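Local atomic coordinates of chicken beta-microseminoprotein-like 3 (PDB entry 6RWC), a protein that is of unknown function but belongs to the beta-microseminoprotein (PSP-94) family and is an egg-specific paralog found in chicken egg white. Residues A[58-63]-A[69-74]. Sequence-based numbering, arbitrary orientation.
With SO4 (sulfate ion), chain C.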
loop_
_atom_site.group_PDB
_atom_site.type_symbol
_atom_site.label_atom_id
_atom_site.label_comp_id
_atom_site.label_asym_id
_atom_site.label_seq_id
_atom_site.Cartn_x
_atom_site.Cartn_y
_atom_site.Cartn_z
ATOM N N VAL A 58 17.596 -4.495 8.432
ATOM C CA VAL A 58 16.768 -5.261 7.507
ATOM C C VAL A 58 15.333 -4.768 7.634
ATOM O O VAL A 58 14.882 -4.407 8.727
ATOM C CB VAL A 58 16.870 -6.780 7.778
ATOM C CG1 VAL A 58 16.393 -7.114 9.188
ATOM C CG2 VAL A 58 16.094 -7.573 6.732
ATOM N N GLY A 59 14.625 -4.729 6.507
ATOM C CA GLY A 59 13.233 -4.314 6.516
ATOM C C GLY A 59 12.323 -5.476 6.867
ATOM O O GLY A 59 12.436 -6.566 6.295
ATOM N N LEU A 60 11.421 -5.246 7.815
ATOM C CA LEU A 60 10.415 -6.224 8.207
ATOM C C LEU A 60 9.068 -5.782 7.653
ATOM O O LEU A 60 8.585 -4.693 7.984
ATOM C CB LEU A 60 10.348 -6.371 9.727
ATOM C CG LEU A 60 11.141 -7.510 10.373
ATOM C CD1 LEU A 60 12.606 -7.448 9.984
ATOM C CD2 LEU A 60 10.985 -7.468 11.886
ATOM N N PHE A 61 8.466 -6.622 6.819
ATOM C CA PHE A 61 7.166 -6.327 6.235
ATOM C C PHE A 61 6.056 -6.780 7.174
ATOM O O PHE A 61 6.069 -7.916 7.661
ATOM C CB PHE A 61 7.013 -7.010 4.877
ATOM C CG PHE A 61 5.632 -6.895 4.301
ATOM C CD1 PHE A 61 4.763 -7.971 4.339
ATOM C CD2 PHE A 61 5.197 -5.705 3.743
ATOM C CE1 PHE A 61 3.486 -7.867 3.818
ATOM C CE2 PHE A 61 3.921 -5.593 3.220
ATOM C CZ PHE A 61 3.064 -6.677 3.258
ATOM N N HIS A 62 5.101 -5.890 7.424
ATOM C CA HIS A 62 3.939 -6.183 8.253
ATOM C C HIS A 62 2.697 -6.067 7.383
ATOM O O HIS A 62 2.407 -4.990 6.852
ATOM C CB HIS A 62 3.859 -5.237 9.453
ATOM C CG HIS A 62 5.041 -5.325 10.368
ATOM N ND1 HIS A 62 5.272 -6.413 11.183
ATOM C CD2 HIS A 62 6.057 -4.460 10.598
ATOM C CE1 HIS A 62 6.380 -6.215 11.874
ATOM N NE2 HIS A 62 6.875 -5.037 11.537
ATOM N N LYS A 63 1.970 -7.177 7.240
ATOM C CA LYS A 63 0.872 -7.228 6.279
ATOM C C LYS A 63 -0.278 -6.318 6.689
ATOM O O LYS A 63 -0.854 -5.616 5.847
ATOM C CB LYS A 63 0.388 -8.670 6.126
ATOM C CG LYS A 63 -0.694 -8.857 5.083
ATOM C CD LYS A 63 -0.190 -8.488 3.701
ATOM C CE LYS A 63 -1.251 -8.751 2.654
ATOM N NZ LYS A 63 -2.478 -7.953 2.915
ATOM N N ARG A 69 9.201 -1.875 8.170
ATOM C CA ARG A 69 9.903 -1.259 9.286
ATOM C C ARG A 69 11.340 -1.762 9.309
ATOM O O ARG A 69 11.577 -2.972 9.372
ATOM C CB ARG A 69 9.197 -1.568 10.607
ATOM C CG ARG A 69 9.897 -1.013 11.841
ATOM C CD ARG A 69 8.962 -1.013 13.048
ATOM N NE ARG A 69 9.684 -1.177 14.306
ATOM C CZ ARG A 69 9.842 -2.343 14.926
ATOM N NH1 ARG A 69 9.325 -3.446 14.404
ATOM N NH2 ARG A 69 10.513 -2.406 16.068
ATOM N N VAL A 70 12.288 -0.833 9.259
ATOM C CA VAL A 70 13.709 -1.159 9.215
ATOM C C VAL A 70 14.230 -1.313 10.640
ATOM O O VAL A 70 14.169 -0.373 11.441
ATOM C CB VAL A 70 14.494 -0.084 8.448
ATOM C CG1 VAL A 70 15.976 -0.382 8.487
ATOM C CG2 VAL A 70 14.000 0.003 7.008
ATOM N N VAL A 71 14.749 -2.499 10.956
ATOM C CA VAL A 71 15.184 -2.839 12.303
ATOM C C VAL A 71 16.591 -3.417 12.238
ATOM O O VAL A 71 17.091 -3.782 11.175
ATOM C CB VAL A 71 14.228 -3.835 12.988
ATOM C CG1 VAL A 71 12.821 -3.251 13.067
ATOM C CG2 VAL A 71 14.232 -5.163 12.240
ATOM N N LYS A 72 17.224 -3.502 13.407
ATOM C CA LYS A 72 18.561 -4.072 13.504
ATOM C C LYS A 72 18.522 -5.583 13.305
ATOM O O LYS A 72 17.622 -6.267 13.799
ATOM C CB LYS A 72 19.177 -3.745 14.865
ATOM C CG LYS A 72 19.429 -2.263 15.104
ATOM C CD LYS A 72 20.751 -1.814 14.498
ATOM C CE LYS A 72 21.021 -0.346 14.795
ATOM N NZ LYS A 72 22.325 0.108 14.237
ATOM N N LYS A 73 19.513 -6.105 12.578
ATOM C CA LYS A 73 19.582 -7.549 12.364
ATOM C C LYS A 73 19.843 -8.288 13.671
ATOM O O LYS A 73 19.326 -9.392 13.883
ATOM C CB LYS A 73 20.665 -7.884 11.337
ATOM C CG LYS A 73 20.382 -7.389 9.927
ATOM C CD LYS A 73 21.501 -7.804 8.975
ATOM C CE LYS A 73 21.158 -7.470 7.529
ATOM N NZ LYS A 73 22.242 -7.869 6.587
ATOM N N THR A 74 20.644 -7.698 14.558
ATOM C CA THR A 74 20.939 -8.320 15.842
ATOM C C THR A 74 19.786 -8.204 16.829
ATOM O O THR A 74 19.680 -9.034 17.740
ATOM C CB THR A 74 22.192 -7.693 16.456
ATOM O OG1 THR A 74 21.929 -6.322 16.777
ATOM C CG2 THR A 74 23.351 -7.764 15.475
HETATM S S SO4 C . 1.189 -8.629 10.738
HETATM O O1 SO4 C . 1.087 -7.179 10.613
HETATM O O2 SO4 C . 1.694 -8.969 12.065
HETATM O O3 SO4 C . 2.102 -9.143 9.723
HETATM O O4 SO4 C . -0.131 -9.226 10.555
#
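Val58 and Val71 face each other as a hydrogen-bonded antiparallel pair: Val58 N donates to Val71 O at 2.9 Å, and Val71 N returns a bond to Val58 O. Leu60 and Arg69 repeat the arrangement, Leu60 N bonding to Arg69 O at 2.8 Å and Arg69 N to Leu60 O. Gly59 and Val70 form the non-hydrogen-bonded pair between them. Their CA atoms are just 4.2 Å apart, and Val70 CA sends a CA-H...O contact to Val58 O while Gly59 CA sends one to Arg69 O.

On the face carrying Val58, Leu60, Arg69 and Val71, Leu60 CD1 meets Val71 CG2 at 3.6 Å, the two side chains crossing at about a right angle. Val71 chi1 of -59° sets CG2 between its backbone N and carbonyl carbon, leaning to the neighbouring strand, while its CG1 lies 3.6 Å above the centre of the Arg69 guanidinium and packs against one face of it.

These pairs belong to a two-stranded antiparallel beta hairpin, strands 57-62 and 67-72, in the C-terminal half of the beta-microseminoprotein chain. The short strand segments run 132° apart, well short of strict antiparallel, consistent with a strongly twisted hairpin.

Toward the turn, His62 NE2 lies 4.1 Å from Arg69 NH1, near the guanidinium plane at its edge; the two planes are 27° apart, and no hydrogen bond links them. Arg69 NE is instead bonded to Ser79 OG. At the other end, the Lys73 side chain crosses that of Val58 at about a right angle, CG against CG1, and Lys73 NZ bonds to Val55 O. Backbone bonds of Val70 with Cys80 and of Lys72 with Ile78 join the outer edge of strand 67-72 to the C-terminal segment.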